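Local coordinates for protein UDP-4-amino-4,6-dideoxy-N-acetyl-beta-L-altrosamine transaminase (Helicobacter pylori, PDB 2FNU) that transfers an amino group from glutamate to a UDP-linked 4-keto sugar, using pyridoxal phosphate, in making the pseudaminic acid that decorates flagellin, at residues S156-L159 with G160-Y163; L249-K252 with R253-A257. All coordinates share one frame; numbering follows the deposited sequence.

Interaction 1: S156-L159 with G160-Y163; sequences SHAL and GSEY. With PMP (4'-deoxy-4'-aminopyridoxal-5'-phosphate), chain E.
The carbonyl oxygen of Ala158 takes the amide N-H of Ser161, Ala158 O to Ser161 N being 2.9 Å, and this bond closes a type II beta turn over Leu159 and Gly160. The N-H comes in from above the carbonyl plane, 46° out of it. Glycine suits the third place of the turn: with phi at 99°, a CB would run into Leu159 O. Across the turn, Ala158 CB lies 3.6 Å from Ser161 OG. With OG anti to its carbonyl carbon (chi1 -61°), the hydroxyl lies next to Ala158 but is bonded to Gly132 O and Ser282 N, which tie the turn to two other loops.

Just before the turn the chain meets the cofactor. His157 NE2 and the phenolic O3 of PMP are hydrogen-bonded at 2.9 Å, with O3 at the ring's edge and in its plane; Ala131 N donates to ND1 on the other side of the imidazole and so helps fix its rotation. Ser156 OG comes to 3.4 Å from PMP N1 and is itself hydrogen-bonded to Asp154 OD2.

The segment thus leads from the end of strand 150-154 past the pyridine ring into strand 162-163, with Leu159 packed on Phe177 and Ser156 on Val176, both of the neighbouring strand 174-178.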
# COMPACT_ATOMS: atom_id res chain seq x y z
N SER B 156 -11.40 -11.36 5.58
CA SER B 156 -10.71 -11.25 4.29
C SER B 156 -11.21 -12.25 3.26
O SER B 156 -11.21 -11.94 2.06
CB SER B 156 -9.20 -11.40 4.46
OG SER B 156 -8.63 -10.23 5.03
N HIS B 157 -11.59 -13.46 3.72
CA HIS B 157 -12.07 -14.52 2.83
C HIS B 157 -13.55 -14.42 2.49
O HIS B 157 -14.04 -15.20 1.66
CB HIS B 157 -11.92 -15.91 3.50
CG HIS B 157 -10.51 -16.31 3.77
ND1 HIS B 157 -10.17 -17.58 4.19
CD2 HIS B 157 -9.35 -15.61 3.71
CE1 HIS B 157 -8.86 -17.65 4.37
NE2 HIS B 157 -8.33 -16.47 4.08
N ALA B 158 -14.26 -13.51 3.15
CA ALA B 158 -15.70 -13.72 3.34
C ALA B 158 -16.66 -12.72 2.70
O ALA B 158 -17.82 -12.67 3.10
CB ALA B 158 -16.03 -13.85 4.84
N LEU B 159 -16.20 -11.96 1.70
CA LEU B 159 -17.15 -11.07 1.03
C LEU B 159 -18.28 -11.89 0.38
O LEU B 159 -18.05 -12.76 -0.47
CB LEU B 159 -16.46 -10.19 0.00
CG LEU B 159 -17.40 -9.13 -0.61
CD1 LEU B 159 -17.64 -7.98 0.34
CD2 LEU B 159 -16.81 -8.66 -1.91
N GLY B 160 -19.51 -11.60 0.81
CA GLY B 160 -20.67 -12.32 0.32
C GLY B 160 -21.15 -13.42 1.25
O GLY B 160 -22.27 -13.93 1.11
N SER B 161 -20.30 -13.83 2.19
CA SER B 161 -20.72 -14.81 3.20
C SER B 161 -21.79 -14.25 4.11
O SER B 161 -21.88 -13.03 4.29
CB SER B 161 -19.52 -15.27 4.04
OG SER B 161 -18.54 -15.87 3.21
N GLU B 162 -22.59 -15.17 4.69
CA GLU B 162 -23.72 -14.80 5.56
C GLU B 162 -23.67 -15.50 6.92
O GLU B 162 -23.05 -16.56 7.09
CB GLU B 162 -25.04 -15.14 4.87
CG GLU B 162 -25.25 -14.29 3.61
CD GLU B 162 -26.55 -14.59 2.87
OE1 GLU B 162 -27.40 -15.39 3.35
OE2 GLU B 162 -26.71 -14.04 1.76
N TYR B 163 -24.37 -14.89 7.87
CA TYR B 163 -24.62 -15.50 9.16
C TYR B 163 -26.09 -15.19 9.44
O TYR B 163 -26.50 -14.02 9.42
CB TYR B 163 -23.72 -14.88 10.22
CG TYR B 163 -24.03 -15.34 11.63
CD1 TYR B 163 -24.89 -14.60 12.45
CD2 TYR B 163 -23.46 -16.50 12.14
CE1 TYR B 163 -25.17 -15.01 13.75
CE2 TYR B 163 -23.75 -16.92 13.46
CZ TYR B 163 -24.59 -16.17 14.24
OH TYR B 163 -24.88 -16.55 15.54
N1 PMP E . -6.12 -12.01 6.42
C2 PMP E . -6.39 -13.21 5.82
C2A PMP E . -7.30 -14.19 6.53
C3 PMP E . -5.83 -13.49 4.57
O3 PMP E . -6.11 -14.67 3.94
C4 PMP E . -4.98 -12.56 3.94
C4A PMP E . -4.29 -12.87 2.63
N4A PMP E . -3.96 -14.28 2.49
C5 PMP E . -4.77 -11.32 4.55
C6 PMP E . -5.40 -11.05 5.76
C5A PMP E . -3.90 -10.25 3.91
O4P PMP E . -4.65 -9.68 2.86
P PMP E . -3.89 -8.91 1.66
O1P PMP E . -3.27 -9.99 0.80
O2P PMP E . -4.98 -8.21 0.90
O3P PMP E . -2.89 -7.95 2.24

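Interaction 2: L249-K252 with R253-A257; sequences LMQK and REEAA
Arg253 folds back along helix 246-264 onto Leu249 and Met250. Its CB lies 3.6 Å from Met250 O, and CG is at the same distance from Leu249 O, the oxygen that accepts the Arg253 backbone N-H. CG stands beside the backbone N, and a bend at chi3 then turns the guanidinium back over the preceding turn. There one face of the flat group lies against Leu249 O and Met250 CA; NH2 comes within 3.5 Å of Met250 CA, and NH1 within 3.9 Å of Leu249 CB. The N-H groups are used outside the helix: NE donates to Ser282 O and NH1 to Pro184 O. A long side chain with several donors suits this buried place, because it can lie flat on its own helix while gripping carbonyls of two separate loops.

On a more exposed flank, Gln251 and Glu255 pair one turn apart. Gln251 NE2 donates to Glu255 OE1 at 3.0 Å with an angle of 166°. Glu255 OE1 lies close to the Gln251 amide plane, and the amide meets it on its anti side, 35° out of the carboxylate plane. The two flat groups are turned 77° apart. The other oxygen, Glu255 OE2, accepts from a water that also receives a weak bond from Lys252 NZ. The ammonium and carboxylate, with NZ and OE2 4.3 Å apart, are therefore linked through water instead of touching.

Backbone bonds from Arg253, Glu254, Glu255 and Ala256 to the carbonyls four residues earlier, together with side-chain pairs at spacings of three and four, are the signature of an alpha helix with one buried and one solvent-facing flank.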
# COMPACT_ATOMS: atom_id res chain seq x y z
N LEU B 249 -20.36 -14.81 -9.18
CA LEU B 249 -19.07 -15.47 -9.00
C LEU B 249 -19.15 -16.43 -7.80
O LEU B 249 -18.63 -17.54 -7.85
CB LEU B 249 -17.97 -14.42 -8.76
CG LEU B 249 -17.75 -13.45 -9.93
CD1 LEU B 249 -16.88 -12.25 -9.52
CD2 LEU B 249 -17.12 -14.17 -11.13
N MET B 250 -19.80 -15.99 -6.72
CA MET B 250 -19.93 -16.80 -5.52
C MET B 250 -20.73 -18.07 -5.83
O MET B 250 -20.39 -19.16 -5.34
CB MET B 250 -20.61 -15.99 -4.40
CG MET B 250 -20.86 -16.79 -3.13
SD MET B 250 -21.31 -15.67 -1.79
CE MET B 250 -22.80 -16.46 -1.17
N GLN B 251 -21.76 -17.93 -6.65
CA GLN B 251 -22.59 -19.09 -6.99
C GLN B 251 -21.83 -20.07 -7.91
O GLN B 251 -22.03 -21.29 -7.83
CB GLN B 251 -23.93 -18.66 -7.58
CG GLN B 251 -24.85 -19.83 -7.97
CD GLN B 251 -25.29 -20.72 -6.79
OE1 GLN B 251 -25.30 -20.30 -5.61
NE2 GLN B 251 -25.66 -21.95 -7.11
N LYS B 252 -20.96 -19.55 -8.78
CA LYS B 252 -20.10 -20.45 -9.55
C LYS B 252 -19.22 -21.28 -8.63
O LYS B 252 -19.05 -22.48 -8.87
CB LYS B 252 -19.27 -19.69 -10.58
CG LYS B 252 -20.11 -19.12 -11.72
CD LYS B 252 -20.60 -20.23 -12.64
CE LYS B 252 -21.42 -19.68 -13.80
NZ LYS B 252 -22.05 -20.77 -14.61
N ARG B 253 -18.63 -20.65 -7.61
CA ARG B 253 -17.82 -21.38 -6.65
C ARG B 253 -18.67 -22.37 -5.85
O ARG B 253 -18.24 -23.49 -5.57
CB ARG B 253 -17.05 -20.43 -5.73
CG ARG B 253 -16.00 -19.59 -6.48
CD ARG B 253 -15.07 -18.85 -5.52
NE ARG B 253 -15.82 -17.92 -4.69
CZ ARG B 253 -16.09 -16.65 -5.00
NH1 ARG B 253 -15.62 -16.11 -6.15
NH2 ARG B 253 -16.81 -15.92 -4.16
N GLU B 254 -19.90 -21.97 -5.53
CA GLU B 254 -20.81 -22.89 -4.82
C GLU B 254 -21.11 -24.13 -5.67
O GLU B 254 -21.14 -25.25 -5.14
CB GLU B 254 -22.10 -22.17 -4.40
CG GLU B 254 -23.19 -23.06 -3.77
CD GLU B 254 -22.83 -23.63 -2.40
OE1 GLU B 254 -21.85 -23.16 -1.77
OE2 GLU B 254 -23.55 -24.54 -1.95
N GLU B 255 -21.30 -23.93 -6.97
CA GLU B 255 -21.58 -25.06 -7.86
C GLU B 255 -20.38 -26.00 -7.94
O GLU B 255 -20.55 -27.22 -7.93
CB GLU B 255 -22.08 -24.57 -9.23
CG GLU B 255 -23.55 -24.15 -9.11
CD GLU B 255 -24.02 -23.17 -10.17
OE1 GLU B 255 -25.14 -22.64 -10.00
OE2 GLU B 255 -23.30 -22.93 -11.16
N ALA B 256 -19.18 -25.43 -7.98
CA ALA B 256 -17.96 -26.24 -7.99
C ALA B 256 -17.87 -27.03 -6.69
O ALA B 256 -17.58 -28.22 -6.71
CB ALA B 256 -16.73 -25.35 -8.16
N ALA B 257 -18.12 -26.35 -5.57
CA ALA B 257 -18.07 -27.02 -4.27
C ALA B 257 -19.07 -28.17 -4.18
O ALA B 257 -18.76 -29.24 -3.65
CB ALA B 257 -18.34 -26.01 -3.15
O HOH W 1 -23.93 -20.52 -12.33

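Overall arrangement
Interaction 1 and interaction 2 lie in series along the chain, their centres about 13 Å apart, and they touch where Met250 CE packs 3.4 Å from Gly160 O. Ser282 also joins them, by hydrogen bonds: its N bonds to Ser161 OG in the turn and its OG to His157 O just before it, while its O takes Arg253 NE of interaction 2. Only interaction 1 meets the cofactor directly, through His157 and Ser156. Interaction 2 is farther from the cofactor, the side chain of Arg253 being about 13 Å from PMP and about 8 Å from that of Lys183, the lysine that carries pyridoxal phosphate in the resting enzyme and is unattached here. Pro184, bound by Arg253, directly follows that lysine.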